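Local coordinates for protein 5-formaminoimidazole-4-carboxamide-1-(Beta)-D-ribofuranosyl 5'-monophosphate synthetase (PDB 2PBZ) that probably acts as an ATP-dependent ligase of the ATP-grasp type in purine (IMP) biosynthesis, forming a carbon-nitrogen bond with the help of magnesium or manganese, at residues L187-R192 with H277-L282; H174-P179 with R292-E297; R28-P33 with E52-I57. All blocks are in the same frame, centred on the assembly; numbering follows the deposited sequence.

Contacts 1 and 2 belong to one structural unit: strands 183-194 and 170-178 are antiparallel neighbours in the five-stranded sheet of the ATP-grasp part, and the centres of the two contacts lie 13 Å apart. Probable hydrogen bonds join them directly, H174 N to G188 O at 2.9 Å and L187 N to H174 O at 3.0 Å. Contact 1 leads toward the nucleotide, the D190 side chain being about 8 Å from bound ATP and about 4 Å from ATP-binding Y172. Contact 2 packs helix 290-302 on the same sheet, away from the known ATP sites. Contact 3 stands apart in the Rossmann-like N-terminal part, its centre 30 Å from that of contact 1 and 25 Å from that of contact 2.

Contact 1 (L187-R192 with H277-L282); sequences LGVDER and HWYSEL
Chi1 of -50° at H277 and -77° at Y279 sets CG of each ring anti to its own carbonyl carbon, and both rings thereby meet the strand at L187-V189. This strand belongs to the antiparallel sheet of the ATP-grasp fold; the loop 277-279 and S280, at the start of a short helix, lie against it. G188 CA sits over one face of the imidazole, 4.1 Å from the H277 ring centroid and 23° off its normal, a CH-pi contact. Glycine suits this place: a beta carbon on G188 would collide with H277 CG. The ring is fixed at both nitrogens, NE2 hydrogen-bonding G272 O while ND1 lies 2.9 Å from water 1, to which V189 N donates at 2.8 Å. With a leucine in place of H277 both ring nitrogens go, which would probably leave water 1 less firmly held and G272 O without this partner. The Y279 ring lies beside the same glycine, CD2 3.5 Å from G188 N, and its CE2 is 4.2 Å from V189 CG2. Further along the strand, R192 grips D190 side-on with NE and NH2, both directed to OD2, the NE bond being 2.9 Å; D190 also touches ATP-binding Y172. At the other end, one methyl of L187 closes the contact, with CD2 3.4 Å from S280 CA.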
# COMPACT_ATOMS: atom_id res chain seq x y z
N LEU A 187 -7.50 -3.73 13.94
CA LEU A 187 -7.82 -3.89 12.53
C LEU A 187 -6.95 -3.27 11.45
O LEU A 187 -7.21 -3.42 10.28
CB LEU A 187 -9.28 -3.47 12.31
CG LEU A 187 -10.25 -4.33 13.13
CD1 LEU A 187 -11.64 -3.80 12.99
CD2 LEU A 187 -10.19 -5.77 12.66
N GLY A 188 -5.90 -2.57 11.84
CA GLY A 188 -5.05 -2.01 10.81
C GLY A 188 -4.03 -1.02 11.33
O GLY A 188 -4.11 -0.55 12.46
N VAL A 189 -3.05 -0.74 10.49
CA VAL A 189 -2.03 0.23 10.81
C VAL A 189 -1.83 1.06 9.57
O VAL A 189 -1.53 0.57 8.49
CB VAL A 189 -0.68 -0.41 11.21
CG1 VAL A 189 0.28 0.69 11.61
CG2 VAL A 189 -0.88 -1.41 12.34
N ASP A 190 -2.02 2.36 9.76
CA ASP A 190 -1.93 3.32 8.71
C ASP A 190 -0.65 4.13 8.81
O ASP A 190 0.00 4.18 9.84
CB ASP A 190 -3.15 4.24 8.84
CG ASP A 190 -3.12 5.38 7.87
OD1 ASP A 190 -3.21 5.11 6.65
OD2 ASP A 190 -3.00 6.54 8.34
N GLU A 191 -0.29 4.76 7.70
CA GLU A 191 0.87 5.63 7.59
C GLU A 191 0.38 6.81 6.75
O GLU A 191 -0.15 6.61 5.67
CB GLU A 191 1.99 4.89 6.88
CG GLU A 191 3.20 5.74 6.59
CD GLU A 191 4.43 4.90 6.28
OE1 GLU A 191 4.37 4.05 5.35
OE2 GLU A 191 5.45 5.09 6.99
N ARG A 192 0.54 8.03 7.26
CA ARG A 192 0.07 9.22 6.55
C ARG A 192 0.94 9.64 5.36
O ARG A 192 2.17 9.45 5.35
CB ARG A 192 -0.01 10.43 7.51
CG ARG A 192 -0.72 10.21 8.83
CD ARG A 192 -2.21 10.41 8.75
NE ARG A 192 -2.94 9.25 9.25
CZ ARG A 192 -3.78 9.27 10.28
NH1 ARG A 192 -4.00 10.40 10.94
NH2 ARG A 192 -4.39 8.15 10.63
N HIS A 277 -6.69 -2.33 4.60
CA HIS A 277 -6.11 -3.16 5.65
C HIS A 277 -6.74 -4.54 5.63
O HIS A 277 -7.89 -4.68 5.20
CB HIS A 277 -6.38 -2.56 7.04
CG HIS A 277 -6.03 -1.11 7.17
ND1 HIS A 277 -4.74 -0.64 7.06
CD2 HIS A 277 -6.81 -0.03 7.38
CE1 HIS A 277 -4.74 0.68 7.21
NE2 HIS A 277 -5.99 1.07 7.40
N TRP A 278 -6.00 -5.56 6.07
CA TRP A 278 -6.57 -6.90 6.18
C TRP A 278 -6.74 -7.05 7.70
O TRP A 278 -7.52 -6.28 8.28
CB TRP A 278 -5.68 -7.99 5.53
CG TRP A 278 -4.26 -8.08 5.99
CD1 TRP A 278 -3.25 -7.22 5.68
CD2 TRP A 278 -3.68 -9.09 6.82
NE1 TRP A 278 -2.08 -7.63 6.27
CE2 TRP A 278 -2.32 -8.78 6.98
CE3 TRP A 278 -4.19 -10.24 7.46
CZ2 TRP A 278 -1.44 -9.57 7.74
CZ3 TRP A 278 -3.32 -11.02 8.23
CH2 TRP A 278 -1.96 -10.68 8.36
N TYR A 279 -6.04 -7.95 8.38
CA TYR A 279 -6.22 -8.02 9.85
C TYR A 279 -7.63 -8.44 10.29
O TYR A 279 -7.78 -9.41 11.02
CB TYR A 279 -5.88 -6.68 10.51
CG TYR A 279 -4.41 -6.41 10.64
CD1 TYR A 279 -3.48 -7.11 9.87
CD2 TYR A 279 -3.94 -5.43 11.50
CE1 TYR A 279 -2.12 -6.82 9.94
CE2 TYR A 279 -2.58 -5.13 11.57
CZ TYR A 279 -1.68 -5.82 10.79
OH TYR A 279 -0.35 -5.51 10.84
N SER A 280 -8.65 -7.70 9.87
CA SER A 280 -10.01 -8.06 10.21
C SER A 280 -10.26 -9.53 9.85
O SER A 280 -11.13 -10.20 10.41
CB SER A 280 -10.97 -7.16 9.45
OG SER A 280 -10.47 -6.90 8.16
N GLU A 281 -9.48 -10.02 8.89
CA GLU A 281 -9.56 -11.41 8.44
C GLU A 281 -9.15 -12.36 9.57
O GLU A 281 -9.36 -13.57 9.49
CB GLU A 281 -8.66 -11.62 7.22
CG GLU A 281 -9.12 -10.83 6.02
CD GLU A 281 -8.16 -10.88 4.84
OE1 GLU A 281 -8.41 -10.14 3.87
OE2 GLU A 281 -7.17 -11.64 4.87
N LEU A 282 -8.55 -11.81 10.61
CA LEU A 282 -8.13 -12.60 11.75
C LEU A 282 -9.34 -12.88 12.64
O LEU A 282 -9.40 -13.91 13.32
CB LEU A 282 -7.05 -11.85 12.53
CG LEU A 282 -5.80 -11.47 11.73
CD1 LEU A 282 -4.98 -10.45 12.49
CD2 LEU A 282 -5.00 -12.71 11.44
O HOH W 1 -2.70 -2.30 8.20

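Contact 2 (H174-P179 with R292-E297); sequences HFFYSP and RRIARE
F176 and R293 form the centre of a strand-helix contact in which helix 290-302 packs on the antiparallel sheet of the ATP-grasp part. Over these short segments the strand and helix axes run parallel, 1° apart in direction and 10.3 Å apart at their closest; R293 and E297, one turn apart on the helix, both reach F176 and S178. The aromatic contact comes first. R293 CG stands above the middle of the F176 ring, 3.6 Å from its centroid and 8° off the normal, a clear CH-pi geometry. A bend at chi2 then turns the rest of the arginine along the ring, so that F176 CE2 lies over one face of the guanidinium, near its rim. The two planes are 39° apart, too inclined for a flat stack. Apolar packing is made at the ring edge: I294 CG1 lies 3.7 Å from F176 CE1, and E297 CG lies at the edge too, 3.8 Å from F176 CZ. Polar groups meet mainly carbon across the contact, and no hydrogen bond joins the two segments. The E297 carboxylate is steeply inclined to the ring, though the exact place of its OE2 is doubtful. The charges are paired by other means. Within the helix, R293 NH1 and E297 OE1 form a weak salt bridge at 3.4 Å, while R293 NE reaches E185 OE1 on strand 183-194; the backbone of E185 also hydrogen-bonds that of F176. Thus the arginine lends its aliphatic part to the aromatic ring and its charged end to two acids. The positive guanidinium is thereby probably compensated within a largely buried interface, and E185 chiefly, with a weaker pull from E297, is likely to limit its rotation above F176.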
# COMPACT_ATOMS: atom_id res chain seq x y z
N HIS A 174 -5.42 1.37 14.27
CA HIS A 174 -6.87 1.40 14.30
C HIS A 174 -7.45 0.26 15.14
O HIS A 174 -7.07 -0.91 14.98
CB HIS A 174 -7.39 1.32 12.86
CG HIS A 174 -6.77 2.34 11.95
ND1 HIS A 174 -7.07 3.68 12.02
CD2 HIS A 174 -5.80 2.22 11.01
CE1 HIS A 174 -6.33 4.35 11.16
NE2 HIS A 174 -5.54 3.49 10.53
N PHE A 175 -8.38 0.60 16.02
CA PHE A 175 -9.03 -0.39 16.89
C PHE A 175 -10.54 -0.32 16.81
O PHE A 175 -11.11 0.70 16.40
CB PHE A 175 -8.67 -0.18 18.36
CG PHE A 175 -7.24 -0.44 18.70
CD1 PHE A 175 -6.36 0.61 18.90
CD2 PHE A 175 -6.79 -1.75 18.90
CE1 PHE A 175 -5.04 0.38 19.29
CE2 PHE A 175 -5.48 -2.00 19.29
CZ PHE A 175 -4.60 -0.94 19.49
N PHE A 176 -11.18 -1.39 17.22
CA PHE A 176 -12.63 -1.42 17.25
C PHE A 176 -13.04 -2.26 18.43
O PHE A 176 -12.95 -3.48 18.38
CB PHE A 176 -13.20 -2.04 15.97
CG PHE A 176 -14.70 -1.94 15.87
CD1 PHE A 176 -15.30 -0.91 15.14
CD2 PHE A 176 -15.52 -2.88 16.50
CE1 PHE A 176 -16.69 -0.81 15.04
CE2 PHE A 176 -16.92 -2.79 16.41
CZ PHE A 176 -17.50 -1.76 15.68
N TYR A 177 -13.46 -1.62 19.52
CA TYR A 177 -13.90 -2.41 20.65
C TYR A 177 -15.37 -2.69 20.42
O TYR A 177 -16.13 -1.77 20.19
CB TYR A 177 -13.73 -1.66 21.97
CG TYR A 177 -14.33 -2.47 23.09
CD1 TYR A 177 -13.79 -3.70 23.45
CD2 TYR A 177 -15.53 -2.07 23.70
CE1 TYR A 177 -14.41 -4.52 24.37
CE2 TYR A 177 -16.16 -2.89 24.62
CZ TYR A 177 -15.60 -4.12 24.95
OH TYR A 177 -16.22 -4.94 25.85
N SER A 178 -15.79 -3.94 20.48
CA SER A 178 -17.19 -4.22 20.23
C SER A 178 -17.92 -4.75 21.44
O SER A 178 -17.49 -5.72 22.05
CB SER A 178 -17.32 -5.22 19.10
OG SER A 178 -16.97 -6.51 19.54
N PRO A 179 -19.03 -4.09 21.82
CA PRO A 179 -19.80 -4.55 22.98
C PRO A 179 -20.51 -5.84 22.60
O PRO A 179 -20.52 -6.80 23.34
CB PRO A 179 -20.76 -3.41 23.24
CG PRO A 179 -19.95 -2.21 22.83
CD PRO A 179 -19.33 -2.67 21.53
N ARG A 292 -17.19 -0.90 7.33
CA ARG A 292 -18.05 -2.06 7.25
C ARG A 292 -18.16 -2.72 8.62
O ARG A 292 -19.18 -3.34 8.94
CB ARG A 292 -17.54 -3.06 6.22
CG ARG A 292 -18.53 -4.20 6.01
CD ARG A 292 -18.24 -5.08 4.81
NE ARG A 292 -19.26 -6.11 4.67
CZ ARG A 292 -19.13 -7.21 3.93
NH1 ARG A 292 -18.02 -7.43 3.26
NH2 ARG A 292 -20.12 -8.10 3.89
N ARG A 293 -17.12 -2.57 9.43
CA ARG A 293 -17.10 -3.15 10.76
C ARG A 293 -18.13 -2.46 11.63
O ARG A 293 -18.86 -3.11 12.38
CB ARG A 293 -15.72 -2.99 11.39
CG ARG A 293 -15.60 -3.65 12.74
CD ARG A 293 -15.87 -5.13 12.64
NE ARG A 293 -15.99 -5.75 13.95
CZ ARG A 293 -17.04 -5.59 14.76
NH1 ARG A 293 -18.06 -4.84 14.38
NH2 ARG A 293 -17.05 -6.17 15.96
N ILE A 294 -18.19 -1.14 11.53
CA ILE A 294 -19.17 -0.36 12.26
C ILE A 294 -20.58 -0.81 11.88
O ILE A 294 -21.45 -0.96 12.73
CB ILE A 294 -19.03 1.12 11.93
CG1 ILE A 294 -17.71 1.64 12.48
CG2 ILE A 294 -20.21 1.88 12.48
CD1 ILE A 294 -17.39 3.02 12.01
N ALA A 295 -20.80 -1.04 10.58
CA ALA A 295 -22.11 -1.47 10.09
C ALA A 295 -22.44 -2.87 10.52
O ALA A 295 -23.61 -3.16 10.79
CB ALA A 295 -22.16 -1.37 8.58
N ARG A 296 -21.44 -3.74 10.59
CA ARG A 296 -21.72 -5.11 11.00
C ARG A 296 -22.05 -5.14 12.48
O ARG A 296 -22.81 -6.00 12.94
CB ARG A 296 -20.54 -6.04 10.72
CG ARG A 296 -20.79 -7.43 11.28
CD ARG A 296 -20.02 -8.47 10.55
NE ARG A 296 -20.29 -8.41 9.12
CZ ARG A 296 -19.81 -9.28 8.23
NH1 ARG A 296 -19.03 -10.28 8.62
NH2 ARG A 296 -20.09 -9.13 6.94
N GLU A 297 -21.49 -4.18 13.21
CA GLU A 297 -21.73 -4.08 14.63
C GLU A 297 -23.19 -3.71 14.81
O GLU A 297 -23.88 -4.21 15.68
CB GLU A 297 -20.85 -2.98 15.24
CG GLU A 297 -20.95 -2.91 16.75
CD GLU A 297 -20.21 -4.04 17.43
OE1 GLU A 297 -20.28 -5.19 16.94
OE2 GLU A 297 -19.57 -3.77 18.45

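Contact 3 (R28-P33 with E52-I57); sequences RLYVSP and EEMTSI
M54, present as selenomethionine, folds its side chain back against the main chain of Y30, and the unusual feature is this bent-back chain laid along a strand with its terminal methyl modelled too close to Y30 for its exact place to be trusted. Chi1 (-46°) and a bend at chi2 (-66°) bring the selenium there: SE lies 3.9 Å from Y30 O and 4.2 Å from Y30 C, at van der Waals distance. What can be relied on is the general fit, since the CA atoms of Y30 and M54 are 6.8 Å apart and the two residues account for about half of the 321 Å² buried between the segments. No hydrogen bond crosses; the contact is made by van der Waals packing. The Y30 side chain points toward the 52-57 segment. There S56 meets the ring at its edge, CB in the ring plane and 3.8 Å from Y30 CE2, while S56 O is 3.7 Å from the same CE2. The phenol end is held separately, Y30 OH hydrogen-bonding N59 ND2 just beyond the segment. At the outer margin E52 starts away from the strand but bends at chi2, returning its carboxylate to 3.9 Å between OE1 and P33 CG; the two side chains cross at about a right angle, and P33 also touches a crystal neighbour. In the Rossmann-like N-terminal part, strand 27-31 is the middle one of a three-stranded parallel sheet, and 52-57 is the loop that follows strand 47-50. Y30 also touches V49 of that strand, M54 reaches I8 of strand 5-8, and V31, pointing away from the loop, packs on R36 and Y39 of helix 36-40.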
# COMPACT_ATOMS: atom_id res chain seq x y z
N ARG A 28 -27.99 7.27 3.68
CA ARG A 28 -28.34 8.69 3.59
C ARG A 28 -27.12 9.56 3.81
O ARG A 28 -26.47 9.49 4.86
CB ARG A 28 -29.39 9.09 4.61
CG ARG A 28 -29.56 10.60 4.72
CD ARG A 28 -30.57 10.97 5.77
NE ARG A 28 -31.89 10.44 5.46
CZ ARG A 28 -32.83 10.19 6.37
NH1 ARG A 28 -32.57 10.43 7.65
NH2 ARG A 28 -34.00 9.69 6.01
N LEU A 29 -26.82 10.42 2.84
CA LEU A 29 -25.67 11.29 2.94
C LEU A 29 -26.05 12.76 2.90
O LEU A 29 -26.82 13.18 2.05
CB LEU A 29 -24.71 11.00 1.78
CG LEU A 29 -23.41 11.80 1.75
CD1 LEU A 29 -22.52 11.33 2.89
CD2 LEU A 29 -22.71 11.62 0.42
N TYR A 30 -25.51 13.54 3.84
CA TYR A 30 -25.75 14.98 3.89
C TYR A 30 -24.53 15.59 3.20
O TYR A 30 -23.41 15.40 3.66
CB TYR A 30 -25.78 15.48 5.33
CG TYR A 30 -27.02 15.14 6.11
CD1 TYR A 30 -27.38 13.82 6.34
CD2 TYR A 30 -27.80 16.14 6.66
CE1 TYR A 30 -28.51 13.51 7.11
CE2 TYR A 30 -28.93 15.85 7.43
CZ TYR A 30 -29.27 14.52 7.65
OH TYR A 30 -30.35 14.22 8.45
N VAL A 31 -24.75 16.31 2.11
CA VAL A 31 -23.66 16.89 1.35
C VAL A 31 -23.98 18.32 0.92
O VAL A 31 -25.14 18.70 0.81
CB VAL A 31 -23.38 16.03 0.09
CG1 VAL A 31 -24.55 16.14 -0.87
CG2 VAL A 31 -22.09 16.47 -0.59
N SER A 32 -22.94 19.11 0.65
CA SER A 32 -23.14 20.49 0.22
C SER A 32 -23.30 20.55 -1.30
O SER A 32 -22.96 19.61 -2.02
CB SER A 32 -21.97 21.37 0.65
OG SER A 32 -20.77 20.98 0.03
N PRO A 33 -23.83 21.67 -1.80
CA PRO A 33 -24.02 21.79 -3.25
C PRO A 33 -22.73 21.63 -4.06
O PRO A 33 -22.72 20.97 -5.09
CB PRO A 33 -24.67 23.16 -3.40
CG PRO A 33 -24.14 23.91 -2.21
CD PRO A 33 -24.25 22.90 -1.11
N GLU A 52 -26.49 23.71 2.65
CA GLU A 52 -25.41 24.67 2.78
C GLU A 52 -24.61 24.33 4.05
O GLU A 52 -23.38 24.29 4.03
CB GLU A 52 -25.96 26.10 2.91
CG GLU A 52 -26.93 26.55 1.81
CD GLU A 52 -26.29 26.58 0.40
OE1 GLU A 52 -25.05 26.79 0.29
OE2 GLU A 52 -27.04 26.40 -0.59
N GLU A 53 -25.33 24.09 5.14
CA GLU A 53 -24.75 23.75 6.44
C GLU A 53 -25.19 22.34 6.81
O GLU A 53 -26.26 21.90 6.40
CB GLU A 53 -25.26 24.73 7.52
CG GLU A 53 -24.80 26.17 7.37
CD GLU A 53 -23.30 26.35 7.67
OE1 GLU A 53 -22.87 26.00 8.80
OE2 GLU A 53 -22.57 26.86 6.77
N MSE A 54 -24.37 21.64 7.60
CA MSE A 54 -24.66 20.27 8.04
C MSE A 54 -25.36 20.23 9.39
O MSE A 54 -25.63 19.15 9.93
CB MSE A 54 -23.36 19.46 8.15
CG MSE A 54 -22.41 19.60 6.98
SE MSE A 54 -23.08 18.86 5.32
CE MSE A 54 -23.02 16.98 5.76
N THR A 55 -25.64 21.40 9.94
CA THR A 55 -26.27 21.51 11.24
C THR A 55 -27.63 20.84 11.36
O THR A 55 -28.28 20.94 12.39
CB THR A 55 -26.39 22.99 11.63
OG1 THR A 55 -27.26 23.65 10.71
CG2 THR A 55 -25.03 23.68 11.56
N SER A 56 -28.07 20.15 10.31
CA SER A 56 -29.37 19.47 10.35
C SER A 56 -29.30 18.16 11.12
O SER A 56 -29.95 17.19 10.75
CB SER A 56 -29.85 19.20 8.92
OG SER A 56 -29.39 20.22 8.05
N ILE A 57 -28.52 18.14 12.20
CA ILE A 57 -28.36 16.95 13.06
C ILE A 57 -29.59 16.58 13.91
O ILE A 57 -29.48 16.33 15.13
CB ILE A 57 -27.17 17.09 14.01
CG1 ILE A 57 -27.25 18.41 14.79
CG2 ILE A 57 -25.87 16.95 13.21
CD1 ILE A 57 -26.19 18.54 15.87